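Long-range contacts in alanine racemase (Actinobacillus succinogenes, PDB 3C3K), which has the two-lobed periplasmic binding protein-like fold shared by LacI-family regulators, and probably binds a small ligand between its lobes: residues G9-M14 and Y39-C44; E31-K36 and I242-V247; T46-A51 and T70-S75; P88-A93 and L251-S256. All blocks are in the same frame, centred on the assembly; numbering follows the deposited sequence.

Interaction 1 (G9-M14 and Y39-C44); sequences GMLLVM and YRILLC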
loop_
_atom_site.group_PDB
_atom_site.type_symbol
_atom_site.label_atom_id
_atom_site.label_comp_id
_atom_site.label_asym_id
_atom_site.label_seq_id
_atom_site.Cartn_x
_atom_site.Cartn_y
_atom_site.Cartn_z
ATOM N N GLY B 9 4.410 -3.867 -25.655
ATOM C CA GLY B 9 5.189 -4.809 -24.865
ATOM C C GLY B 9 4.762 -4.836 -23.418
ATOM O O GLY B 9 3.867 -4.128 -23.028
ATOM N N MET B 10 5.439 -5.658 -22.624
ATOM C CA MET B 10 5.298 -5.604 -21.188
ATOM C C MET B 10 6.696 -5.574 -20.563
ATOM O O MET B 10 7.692 -6.145 -21.089
ATOM C CB MET B 10 4.473 -6.797 -20.620
ATOM C CG MET B 10 2.936 -6.764 -20.940
ATOM S SD MET B 10 1.871 -7.983 -20.071
ATOM C CE MET B 10 2.250 -9.475 -20.941
ATOM N N LEU B 11 6.747 -4.915 -19.415
ATOM C CA LEU B 11 7.912 -4.938 -18.540
ATOM C C LEU B 11 7.562 -5.625 -17.212
ATOM O O LEU B 11 6.428 -5.468 -16.706
ATOM C CB LEU B 11 8.350 -3.519 -18.289
ATOM C CG LEU B 11 8.436 -2.565 -19.484
ATOM C CD1 LEU B 11 8.821 -1.232 -18.950
ATOM C CD2 LEU B 11 9.503 -3.091 -20.492
ATOM N N LEU B 12 8.499 -6.403 -16.699
ATOM C CA LEU B 12 8.414 -7.026 -15.376
ATOM C C LEU B 12 8.986 -6.121 -14.266
ATOM O O LEU B 12 10.166 -5.715 -14.313
ATOM C CB LEU B 12 9.144 -8.390 -15.372
ATOM C CG LEU B 12 9.254 -9.144 -14.035
ATOM C CD1 LEU B 12 7.857 -9.508 -13.465
ATOM C CD2 LEU B 12 10.005 -10.391 -14.228
ATOM N N VAL B 13 8.166 -5.812 -13.250
ATOM C CA VAL B 13 8.706 -5.224 -12.021
ATOM C C VAL B 13 8.731 -6.245 -10.892
ATOM O O VAL B 13 7.706 -6.823 -10.566
ATOM C CB VAL B 13 7.904 -3.984 -11.613
ATOM C CG1 VAL B 13 8.588 -3.223 -10.478
ATOM C CG2 VAL B 13 7.686 -3.058 -12.844
ATOM N N MET B 14 9.904 -6.452 -10.294
ATOM C CA MET B 14 10.078 -7.324 -9.139
ATOM C C MET B 14 10.076 -6.431 -7.920
ATOM O O MET B 14 11.059 -5.737 -7.648
ATOM C CB MET B 14 11.403 -8.099 -9.266
ATOM C CG MET B 14 11.333 -9.359 -10.202
ATOM S SD MET B 14 12.917 -10.253 -10.615
ATOM C CE MET B 14 13.980 -9.020 -10.378
ATOM N N TYR B 39 4.391 0.450 -23.340
ATOM C CA TYR B 39 4.518 -0.724 -22.468
ATOM C C TYR B 39 3.463 -0.718 -21.410
ATOM O O TYR B 39 3.089 0.340 -20.945
ATOM C CB TYR B 39 5.893 -0.732 -21.812
ATOM C CG TYR B 39 6.985 -1.087 -22.776
ATOM C CD1 TYR B 39 7.332 -2.424 -23.005
ATOM C CD2 TYR B 39 7.708 -0.104 -23.430
ATOM C CE1 TYR B 39 8.303 -2.770 -23.913
ATOM C CE2 TYR B 39 8.691 -0.451 -24.352
ATOM C CZ TYR B 39 8.990 -1.796 -24.552
ATOM O OH TYR B 39 9.973 -2.164 -25.428
ATOM N N ARG B 40 3.008 -1.915 -21.039
ATOM C CA ARG B 40 2.274 -2.152 -19.810
ATOM C C ARG B 40 3.132 -2.974 -18.824
ATOM O O ARG B 40 4.182 -3.519 -19.183
ATOM C CB ARG B 40 0.966 -2.924 -20.104
ATOM C CG ARG B 40 0.144 -2.356 -21.249
ATOM C CD ARG B 40 -0.430 -1.035 -20.800
ATOM N NE ARG B 40 -1.308 -0.456 -21.797
ATOM C CZ ARG B 40 -2.111 0.580 -21.595
ATOM N NH1 ARG B 40 -2.139 1.227 -20.431
ATOM N NH2 ARG B 40 -2.836 1.013 -22.607
ATOM N N ILE B 41 2.671 -3.073 -17.591
ATOM C CA ILE B 41 3.534 -3.479 -16.504
ATOM C C ILE B 41 3.019 -4.755 -15.850
ATOM O O ILE B 41 1.846 -4.848 -15.517
ATOM C CB ILE B 41 3.577 -2.313 -15.454
ATOM C CG1 ILE B 41 4.208 -1.021 -16.064
ATOM C CG2 ILE B 41 4.273 -2.708 -14.200
ATOM C CD1 ILE B 41 5.646 -1.220 -16.497
ATOM N N LEU B 42 3.883 -5.749 -15.664
ATOM C CA LEU B 42 3.499 -6.890 -14.840
ATOM C C LEU B 42 4.306 -6.828 -13.561
ATOM O O LEU B 42 5.534 -6.530 -13.603
ATOM C CB LEU B 42 3.760 -8.193 -15.542
ATOM C CG LEU B 42 2.812 -8.743 -16.591
ATOM C CD1 LEU B 42 3.456 -10.010 -17.118
ATOM C CD2 LEU B 42 1.417 -9.006 -16.038
ATOM N N LEU B 43 3.672 -7.085 -12.424
ATOM C CA LEU B 43 4.375 -7.068 -11.135
ATOM C C LEU B 43 4.612 -8.460 -10.579
ATOM O O LEU B 43 3.840 -9.367 -10.804
ATOM C CB LEU B 43 3.555 -6.305 -10.071
ATOM C CG LEU B 43 3.144 -4.894 -10.401
ATOM C CD1 LEU B 43 2.264 -4.457 -9.253
ATOM C CD2 LEU B 43 4.385 -3.953 -10.553
ATOM N N CYS B 44 5.650 -8.620 -9.790
ATOM C CA CYS B 44 5.790 -9.844 -9.002
ATOM C C CYS B 44 6.219 -9.400 -7.630
ATOM O O CYS B 44 7.151 -8.577 -7.501
ATOM C CB CYS B 44 6.845 -10.753 -9.566
ATOM S SG CYS B 44 6.922 -12.305 -8.576
#

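Interaction 2 (E31-K36 and I242-V247); sequences EKTAEK and IGMKAV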
loop_
_atom_site.group_PDB
_atom_site.type_symbol
_atom_site.label_atom_id
_atom_site.label_comp_id
_atom_site.label_asym_id
_atom_site.label_seq_id
_atom_site.Cartn_x
_atom_site.Cartn_y
_atom_site.Cartn_z
ATOM N N GLU B 31 4.831 3.043 -14.120
ATOM C CA GLU B 31 3.687 2.941 -15.018
ATOM C C GLU B 31 3.553 4.192 -15.862
ATOM O O GLU B 31 3.240 4.121 -17.033
ATOM C CB GLU B 31 2.397 2.813 -14.227
ATOM C CG GLU B 31 2.222 1.538 -13.466
ATOM C CD GLU B 31 1.043 1.599 -12.467
ATOM O OE1 GLU B 31 0.698 2.702 -11.928
ATOM O OE2 GLU B 31 0.463 0.522 -12.256
ATOM N N LYS B 32 3.812 5.343 -15.272
ATOM C CA LYS B 32 3.631 6.588 -16.017
ATOM C C LYS B 32 4.566 6.615 -17.188
ATOM O O LYS B 32 4.132 6.880 -18.265
ATOM C CB LYS B 32 3.894 7.797 -15.155
ATOM C CG LYS B 32 2.639 8.263 -14.407
ATOM C CD LYS B 32 3.070 9.299 -13.405
ATOM C CE LYS B 32 3.785 10.426 -14.185
ATOM N NZ LYS B 32 3.917 11.656 -13.347
ATOM N N THR B 33 5.847 6.342 -16.961
ATOM C CA THR B 33 6.810 6.362 -18.072
ATOM C C THR B 33 6.629 5.231 -19.032
ATOM O O THR B 33 6.697 5.464 -20.226
ATOM C CB THR B 33 8.244 6.597 -17.621
ATOM O OG1 THR B 33 8.256 7.862 -16.932
ATOM C CG2 THR B 33 9.203 6.687 -18.815
ATOM N N ALA B 34 6.383 4.016 -18.528
ATOM C CA ALA B 34 6.230 2.843 -19.401
ATOM C C ALA B 34 5.054 3.027 -20.348
ATOM O O ALA B 34 5.204 2.774 -21.541
ATOM C CB ALA B 34 6.118 1.522 -18.571
ATOM N N GLU B 35 3.913 3.563 -19.874
ATOM C CA GLU B 35 2.719 3.544 -20.686
ATOM C C GLU B 35 2.710 4.657 -21.750
ATOM O O GLU B 35 1.882 4.609 -22.663
ATOM C CB GLU B 35 1.455 3.608 -19.835
ATOM C CG GLU B 35 1.369 2.464 -18.823
ATOM C CD GLU B 35 -0.026 2.217 -18.230
ATOM O OE1 GLU B 35 -0.654 3.166 -17.738
ATOM O OE2 GLU B 35 -0.464 1.055 -18.193
ATOM N N LYS B 36 3.634 5.617 -21.648
ATOM C CA LYS B 36 3.887 6.621 -22.714
ATOM C C LYS B 36 4.792 6.101 -23.807
ATOM O O LYS B 36 4.963 6.753 -24.862
ATOM C CB LYS B 36 4.615 7.848 -22.165
ATOM C CG LYS B 36 3.731 8.734 -21.299
ATOM C CD LYS B 36 2.568 9.448 -22.087
ATOM C CE LYS B 36 1.781 10.381 -21.160
ATOM N NZ LYS B 36 0.582 10.815 -21.957
ATOM N N ILE B 242 12.109 8.186 -9.001
ATOM C CA ILE B 242 12.819 6.908 -9.021
ATOM C C ILE B 242 12.255 5.892 -10.011
ATOM O O ILE B 242 13.010 5.360 -10.806
ATOM C CB ILE B 242 12.964 6.328 -7.590
ATOM C CG1 ILE B 242 13.829 7.254 -6.744
ATOM C CG2 ILE B 242 13.563 4.852 -7.585
ATOM C CD1 ILE B 242 13.800 6.863 -5.323
ATOM N N GLY B 243 10.951 5.617 -9.977
ATOM C CA GLY B 243 10.329 4.711 -10.979
ATOM C C GLY B 243 10.372 5.257 -12.414
ATOM O O GLY B 243 10.648 4.520 -13.358
ATOM N N MET B 244 10.102 6.540 -12.605
ATOM C CA MET B 244 10.099 7.061 -13.987
ATOM C C MET B 244 11.519 6.922 -14.568
ATOM O O MET B 244 11.693 6.527 -15.734
ATOM C CB MET B 244 9.653 8.516 -13.987
ATOM C CG MET B 244 8.230 8.774 -13.520
ATOM S SD MET B 244 7.736 10.550 -13.419
ATOM C CE MET B 244 8.921 11.075 -12.365
ATOM N N LYS B 245 12.526 7.169 -13.725
ATOM C CA LYS B 245 13.924 7.148 -14.173
ATOM C C LYS B 245 14.336 5.724 -14.427
ATOM O O LYS B 245 15.055 5.452 -15.400
ATOM C CB LYS B 245 14.853 7.910 -13.164
ATOM C CG LYS B 245 16.391 7.998 -13.576
ATOM C CD LYS B 245 16.543 8.609 -14.978
ATOM C CE LYS B 245 17.603 9.666 -15.063
ATOM N NZ LYS B 245 17.485 10.451 -16.359
ATOM N N ALA B 246 13.868 4.782 -13.587
ATOM C CA ALA B 246 14.195 3.377 -13.790
ATOM C C ALA B 246 13.727 2.954 -15.180
ATOM O O ALA B 246 14.495 2.432 -15.960
ATOM C CB ALA B 246 13.657 2.468 -12.637
ATOM N N VAL B 247 12.508 3.300 -15.550
ATOM C CA VAL B 247 12.018 3.029 -16.908
ATOM C C VAL B 247 12.829 3.655 -17.991
ATOM O O VAL B 247 13.130 2.967 -18.998
ATOM C CB VAL B 247 10.524 3.397 -17.072
ATOM C CG1 VAL B 247 10.061 3.213 -18.545
ATOM C CG2 VAL B 247 9.731 2.555 -16.122
#

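Interaction 3 (T46-A51 and T70-S75); sequences TESDLA and TMDALS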
loop_
_atom_site.group_PDB
_atom_site.type_symbol
_atom_site.label_atom_id
_atom_site.label_comp_id
_atom_site.label_asym_id
_atom_site.label_seq_id
_atom_site.Cartn_x
_atom_site.Cartn_y
_atom_site.Cartn_z
ATOM N N THR B 46 8.083 -10.231 -5.123
ATOM C CA THR B 46 9.173 -11.237 -4.972
ATOM C C THR B 46 9.675 -11.239 -3.542
ATOM O O THR B 46 10.055 -12.277 -2.982
ATOM C CB THR B 46 10.351 -10.976 -6.001
ATOM O OG1 THR B 46 10.648 -9.579 -6.046
ATOM C CG2 THR B 46 9.957 -11.367 -7.385
ATOM N N GLU B 47 9.706 -10.057 -2.935
ATOM C CA GLU B 47 10.228 -9.921 -1.546
ATOM C C GLU B 47 11.582 -10.558 -1.314
ATOM O O GLU B 47 11.806 -11.241 -0.260
ATOM C CB GLU B 47 9.253 -10.537 -0.556
ATOM C CG GLU B 47 7.852 -10.013 -0.718
ATOM C CD GLU B 47 6.924 -10.470 0.402
ATOM O OE1 GLU B 47 6.192 -11.468 0.270
ATOM O OE2 GLU B 47 6.918 -9.804 1.433
ATOM N N SER B 48 12.465 -10.408 -2.304
ATOM C CA SER B 48 13.784 -10.979 -2.262
ATOM C C SER B 48 13.825 -12.444 -1.887
ATOM O O SER B 48 14.724 -12.916 -1.172
ATOM C CB SER B 48 14.676 -10.148 -1.346
ATOM O OG SER B 48 14.602 -8.784 -1.763
ATOM N N ASP B 49 12.817 -13.155 -2.358
ATOM C CA ASP B 49 12.681 -14.593 -2.243
ATOM C C ASP B 49 13.119 -15.150 -3.570
ATOM O O ASP B 49 12.499 -14.870 -4.621
ATOM C CB ASP B 49 11.205 -14.920 -2.013
ATOM C CG ASP B 49 10.940 -16.388 -1.907
ATOM O OD1 ASP B 49 11.665 -17.183 -2.553
ATOM O OD2 ASP B 49 9.993 -16.753 -1.175
ATOM N N LEU B 50 14.202 -15.914 -3.525
ATOM C CA LEU B 50 14.900 -16.310 -4.746
ATOM C C LEU B 50 14.063 -17.219 -5.602
ATOM O O LEU B 50 14.125 -17.126 -6.845
ATOM C CB LEU B 50 16.201 -16.990 -4.401
ATOM C CG LEU B 50 17.133 -17.310 -5.549
ATOM C CD1 LEU B 50 17.557 -16.050 -6.244
ATOM C CD2 LEU B 50 18.374 -18.016 -4.915
ATOM N N ALA B 51 13.243 -18.040 -4.942
ATOM C CA ALA B 51 12.410 -18.976 -5.672
ATOM C C ALA B 51 11.354 -18.196 -6.434
ATOM O O ALA B 51 11.083 -18.498 -7.590
ATOM C CB ALA B 51 11.782 -19.994 -4.753
ATOM N N THR B 70 14.011 -4.298 -10.899
ATOM C CA THR B 70 13.982 -4.984 -9.613
ATOM C C THR B 70 14.174 -3.990 -8.435
ATOM O O THR B 70 14.957 -3.058 -8.527
ATOM C CB THR B 70 15.013 -6.162 -9.536
ATOM O OG1 THR B 70 14.758 -6.887 -8.308
ATOM C CG2 THR B 70 16.496 -5.680 -9.623
ATOM N N MET B 71 13.396 -4.188 -7.364
ATOM C CA MET B 71 13.543 -3.451 -6.172
ATOM C C MET B 71 14.047 -4.463 -5.075
ATOM O O MET B 71 14.151 -4.103 -3.912
ATOM C CB MET B 71 12.210 -2.805 -5.744
ATOM C CG MET B 71 11.380 -2.005 -6.869
ATOM S SD MET B 71 9.777 -1.387 -6.126
ATOM C CE MET B 71 10.513 -0.194 -5.158
ATOM N N ASP B 72 14.467 -5.674 -5.475
ATOM C CA ASP B 72 14.993 -6.630 -4.465
ATOM C C ASP B 72 16.361 -6.328 -3.887
ATOM O O ASP B 72 17.119 -5.473 -4.416
ATOM C CB ASP B 72 15.042 -8.023 -5.073
ATOM C CG ASP B 72 13.673 -8.699 -5.116
ATOM O OD1 ASP B 72 12.748 -8.169 -4.521
ATOM O OD2 ASP B 72 13.590 -9.840 -5.650
ATOM N N ALA B 73 16.708 -7.056 -2.813
ATOM C CA ALA B 73 18.014 -6.908 -2.179
ATOM C C ALA B 73 19.126 -7.043 -3.221
ATOM O O ALA B 73 19.073 -7.919 -4.134
ATOM C CB ALA B 73 18.211 -7.961 -1.032
ATOM N N LEU B 74 20.115 -6.158 -3.087
ATOM C CA LEU B 74 21.279 -6.057 -3.983
ATOM C C LEU B 74 21.968 -7.368 -4.148
ATOM O O LEU B 74 22.406 -7.681 -5.227
ATOM C CB LEU B 74 22.296 -5.056 -3.378
ATOM C CG LEU B 74 23.511 -4.660 -4.194
ATOM C CD1 LEU B 74 23.026 -3.859 -5.360
ATOM C CD2 LEU B 74 24.415 -3.850 -3.297
ATOM N N SER B 75 22.018 -8.189 -3.087
ATOM C CA SER B 75 22.734 -9.446 -3.152
ATOM C C SER B 75 22.077 -10.566 -4.021
ATOM O O SER B 75 22.665 -11.678 -4.266
ATOM C CB SER B 75 22.842 -9.975 -1.743
ATOM O OG SER B 75 21.568 -10.294 -1.255
#

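Interaction 4 (P88-A93 and L251-S256); sequences PWVQCA and LEQIHS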
loop_
_atom_site.group_PDB
_atom_site.type_symbol
_atom_site.label_atom_id
_atom_site.label_comp_id
_atom_site.label_asym_id
_atom_site.label_seq_id
_atom_site.Cartn_x
_atom_site.Cartn_y
_atom_site.Cartn_z
ATOM N N PRO B 88 17.453 -6.160 -20.935
ATOM C CA PRO B 88 17.353 -4.894 -20.187
ATOM C C PRO B 88 17.043 -5.115 -18.687
ATOM O O PRO B 88 16.149 -5.893 -18.363
ATOM C CB PRO B 88 16.193 -4.186 -20.838
ATOM C CG PRO B 88 16.225 -4.706 -22.279
ATOM C CD PRO B 88 16.538 -6.186 -22.097
ATOM N N TRP B 89 17.817 -4.469 -17.800
ATOM C CA TRP B 89 17.770 -4.738 -16.351
ATOM C C TRP B 89 18.152 -3.453 -15.636
ATOM O O TRP B 89 19.144 -2.793 -15.994
ATOM C CB TRP B 89 18.784 -5.859 -16.047
ATOM C CG TRP B 89 18.791 -6.500 -14.712
ATOM C CD1 TRP B 89 17.885 -6.373 -13.721
ATOM C CD2 TRP B 89 19.736 -7.499 -14.270
ATOM N NE1 TRP B 89 18.207 -7.198 -12.668
ATOM C CE2 TRP B 89 19.354 -7.891 -12.980
ATOM C CE3 TRP B 89 20.882 -8.069 -14.847
ATOM C CZ2 TRP B 89 20.075 -8.860 -12.229
ATOM C CZ3 TRP B 89 21.628 -9.051 -14.089
ATOM C CH2 TRP B 89 21.199 -9.445 -12.811
ATOM N N VAL B 90 17.375 -3.089 -14.612
ATOM C CA VAL B 90 17.628 -1.885 -13.828
ATOM C C VAL B 90 17.299 -2.202 -12.404
ATOM O O VAL B 90 16.308 -2.849 -12.154
ATOM C CB VAL B 90 16.755 -0.689 -14.238
ATOM C CG1 VAL B 90 16.968 0.470 -13.314
ATOM C CG2 VAL B 90 17.060 -0.209 -15.672
ATOM N N GLN B 91 18.115 -1.711 -11.477
ATOM C CA GLN B 91 17.874 -1.902 -10.070
ATOM C C GLN B 91 17.414 -0.599 -9.451
ATOM O O GLN B 91 17.985 0.466 -9.719
ATOM C CB GLN B 91 19.117 -2.455 -9.365
ATOM C CG GLN B 91 19.098 -2.171 -7.803
ATOM C CD GLN B 91 18.578 -3.409 -7.078
ATOM O OE1 GLN B 91 18.983 -4.517 -7.409
ATOM N NE2 GLN B 91 17.684 -3.228 -6.108
ATOM N N CYS B 92 16.353 -0.655 -8.669
ATOM C CA CYS B 92 15.851 0.513 -7.915
ATOM C C CYS B 92 16.163 0.419 -6.445
ATOM O O CYS B 92 16.017 -0.642 -5.837
ATOM C CB CYS B 92 14.328 0.593 -7.972
ATOM S SG CYS B 92 13.613 1.067 -9.514
ATOM N N ALA B 93 16.520 1.558 -5.849
ATOM C CA ALA B 93 16.566 1.707 -4.405
ATOM C C ALA B 93 17.674 0.963 -3.723
ATOM O O ALA B 93 17.744 1.006 -2.540
ATOM C CB ALA B 93 15.227 1.338 -3.750
ATOM N N LEU B 251 14.630 1.772 -20.948
ATOM C CA LEU B 251 14.445 2.118 -22.370
ATOM C C LEU B 251 15.751 2.388 -23.136
ATOM O O LEU B 251 15.856 2.073 -24.322
ATOM C CB LEU B 251 13.430 3.270 -22.541
ATOM C CG LEU B 251 11.965 3.026 -22.125
ATOM C CD1 LEU B 251 11.173 4.382 -22.039
ATOM C CD2 LEU B 251 11.208 1.953 -22.971
ATOM N N GLU B 252 16.764 2.957 -22.507
ATOM C CA GLU B 252 18.029 3.089 -23.209
ATOM C C GLU B 252 18.585 1.735 -23.584
ATOM O O GLU B 252 19.189 1.607 -24.663
ATOM C CB GLU B 252 19.095 3.706 -22.340
ATOM C CG GLU B 252 18.588 4.719 -21.455
ATOM C CD GLU B 252 19.152 6.049 -21.759
ATOM O OE1 GLU B 252 19.651 6.646 -20.774
ATOM O OE2 GLU B 252 19.103 6.457 -22.957
ATOM N N GLN B 253 18.452 0.755 -22.682
ATOM C CA GLN B 253 18.865 -0.579 -22.961
ATOM C C GLN B 253 18.050 -1.150 -24.101
ATOM O O GLN B 253 18.624 -1.723 -25.027
ATOM C CB GLN B 253 18.811 -1.461 -21.717
ATOM C CG GLN B 253 19.841 -1.058 -20.723
ATOM C CD GLN B 253 19.730 -1.773 -19.391
ATOM O OE1 GLN B 253 19.998 -2.957 -19.285
ATOM N NE2 GLN B 253 19.355 -1.031 -18.351
ATOM N N ILE B 254 16.733 -1.032 -24.043
ATOM C CA ILE B 254 15.874 -1.628 -25.083
ATOM C C ILE B 254 16.148 -0.960 -26.438
ATOM O O ILE B 254 16.231 -1.637 -27.472
ATOM C CB ILE B 254 14.366 -1.487 -24.742
ATOM C CG1 ILE B 254 13.928 -2.496 -23.684
ATOM C CG2 ILE B 254 13.460 -1.590 -26.022
ATOM C CD1 ILE B 254 12.769 -2.020 -22.831
ATOM N N HIS B 255 16.369 0.345 -26.427
ATOM C CA HIS B 255 16.547 1.100 -27.672
ATOM C C HIS B 255 17.756 0.621 -28.485
ATOM O O HIS B 255 18.864 0.516 -27.968
ATOM C CB HIS B 255 16.665 2.595 -27.388
ATOM C CG HIS B 255 15.360 3.231 -27.042
ATOM N ND1 HIS B 255 15.225 4.586 -26.822
ATOM C CD2 HIS B 255 14.130 2.699 -26.878
ATOM C CE1 HIS B 255 13.965 4.856 -26.525
ATOM N NE2 HIS B 255 13.280 3.728 -26.553
ATOM N N SER B 256 17.478 0.368 -29.764
ATOM C CA SER B 256 18.401 -0.099 -30.785
ATOM C C SER B 256 19.545 0.837 -31.131
ATOM O O SER B 256 20.649 0.368 -31.424
ATOM C CB SER B 256 17.610 -0.342 -32.050
ATOM O OG SER B 256 16.968 -1.582 -31.924
#

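Interaction 1 (G9-M14 and Y39-C44)
L11 and Y39 touch across two neighbouring parallel strands, G9-M14 and Y39-C44. The side chain of L11 can be followed outward. Its CB lies 4.0 Å from CD1 of I41. Its CG sits beside the backbone N (chi1 -46°), which turns the branch toward the tyrosine. CG is 3.7 Å from Y39 CD1. L11 CD1 reaches I41 CD1, and L11 CD2 meets Y39 CD1 at 3.4 Å. The leucine and tyrosine side chains cross at about a right angle. V13 and L43 continue this face, with V13 CB 3.7 Å from L43 CD2. On the other face, SD of M10 rests 3.7 Å from L42 CG. Five backbone hydrogen bonds join the strands, from R40 N to G9 O through to C44 N to V13 O. The strands belong to a beta-alpha-beta unit whose helix 21-35 covers the L11 and I41 face. Helix 50-56 lies against L12, M14 and C44, and C56 of the second subunit packs on L42. R40 turns its charged end away to a salt bridge with E35. The strand pairing thus rests on backbone bonds, while mostly apolar side chains pack along both faces.

Interaction 2 (E31-K36 and I242-V247)
T33 meets M244 and V247 where two helices run side by side. The short helical segments 31-35 and 242-247 point roughly the same way, at 31°, and their axes come within 8.0 Å. The tight part is built round T33. Its OG1 lies beside the backbone N (chi1 -59°) and comes 3.3 Å from CB of M244. M244 CG follows at 3.5 Å from the same oxygen. The two side chains cross at about a right angle, and the hydroxyl touches methylenes here. The other branch of T33, CG2, takes a different direction and lies 3.6 Å from V247 CG1. These two side chains slide past each other in opposite directions. V247 CG1 also touches the backbone N of A34 at 3.8 Å, and the CB of A34 is slightly farther off. No polar bond joins the two segments.

The looser side belongs to K32, which is exposed. M244 is extended at its second torsion (chi2 176°), which sets where its sulfur lies. M244 SD is 4.0 Å from K32 NZ. The ammonium group has its stronger partner in E240, with which it forms a salt bridge. The lysine chain crosses the sulfur at a slant, with only CE and NZ near it.

Both helices lie on one face of the six-stranded parallel sheet. Beneath helix 21-35, A34 packs on Y39 and I41 of strand 39-45. Beneath helix 239-254, A246 packs on V90 and C92 of strand 89-92 and on V104 of strand 102-105. Farther out, E35 forms a salt bridge with R52 of the second subunit.

Interaction 3 (T46-A51 and T70-S75)
S48 and D72 bring together the segments T46-A51 and T70-S75. Backbone N-H groups supply the hydrogen bonds between them. A73 N donates to S48 OG at 2.9 Å, nearly straight at 172°. S48 N donates to D72 OD1 at 3.2 Å, a weak and more bent bond. S48 therefore accepts through its side chain and donates through its backbone. Its OG also hydrogen-bonds to the hydroxyl of Y136.

T46 OG1 also comes close to D72. It takes the crowded position between backbone N and carbonyl carbon (chi1 44°). This places it in front of the D72 carboxylate, 3.0 Å from OD1 and equally near OD2. Its hydrogen bond goes to V15 O.

Both segments lie at the C-terminal ends of parallel strands, 39-45 and 68-70. In periplasmic binding protein-like folds, loops at this end of the sheet commonly line the cleft between the lobes. The bond from S48 to Y136 is consistent with such a position.

Local bonds shape each segment. D49 N bonds to T46 O at 3.0 Å, closing a beta turn in which E47 and S48 both have left-handed helical backbone angles. D49 is the N-cap of helix 50-56, with OD1 accepting from A51 N at 3.0 Å. T70 forms an ST turn, its OG1 taking the N-H of D72 at 3.1 Å. Van der Waals contact is slight: A73 CB lies 3.8 Å from S48 OG.

Interaction 4 (P88-A93 and L251-S256)
Q253 grips the backbone of W89 with both ends of its side-chain amide. W89 N donates to Q253 OE1 at 3.0 Å, with an N-H...O angle of 158°. Q253 NE2 returns a bond to W89 O, also 3.0 Å long. This carbonyl oxygen lies nearly in the plane of the glutamine amide. In both bonds, however, the donor stands above the plane of the accepting carbonyl. The paired bonds fix the rotation of the amide group. NE2 has a further weak bond to L249 O within its own helix. The glutamine reaches the strand because its chain is extended beyond CG (chi2 173°).

W89 begins strand 89-92, an inner strand of the parallel sheet in one lobe of the periplasmic binding protein-like fold. V90 pairs its backbone with strand 68-70, and Q91 pairs with S102 and V104. The Q253 amide takes both backbone polar atoms of W89, two residues before Q91 pairs with strand 102-105. Q253 lies in the last turn of helix 239-254, where H255 N still bonds to L251 O.

Packing lies beyond the amide. Its NE2 lies 3.6 Å from CG2 of V90, and the two side chains meet at a slant. P88 CA approaches OE1 at 3.4 Å. P88 CB rests 3.9 Å from Q253 CB. Farther along the helix, P88 CG meets I254 CG1 at 3.5 Å, closer than usual for two carbons, and these side chains cross at about a right angle. The CB of W89 points away from the helix, and its ring packs against L77, Q81 and I84 of helix 77-84.

From the N terminus, interaction 1 closes the first loop, joining strands 9-15 and 39-45 around helix 21-35. Interaction 2 opens inside that loop and closes far later, so the two cross. Interaction 3 follows interaction 1 in series and is nested inside the loop of interaction 2. It ties the turn after strand 39-45 to the turn after strand 68-70. Interaction 4 starts after interaction 3 has closed, crosses interaction 2, and ends farther along the same helix 239-254. That helix, late in the chain, is thereby fastened to helix 21-35 and strand 89-92. Interactions 1, 2 and 3 also touch the second subunit, whereas interaction 4 does not.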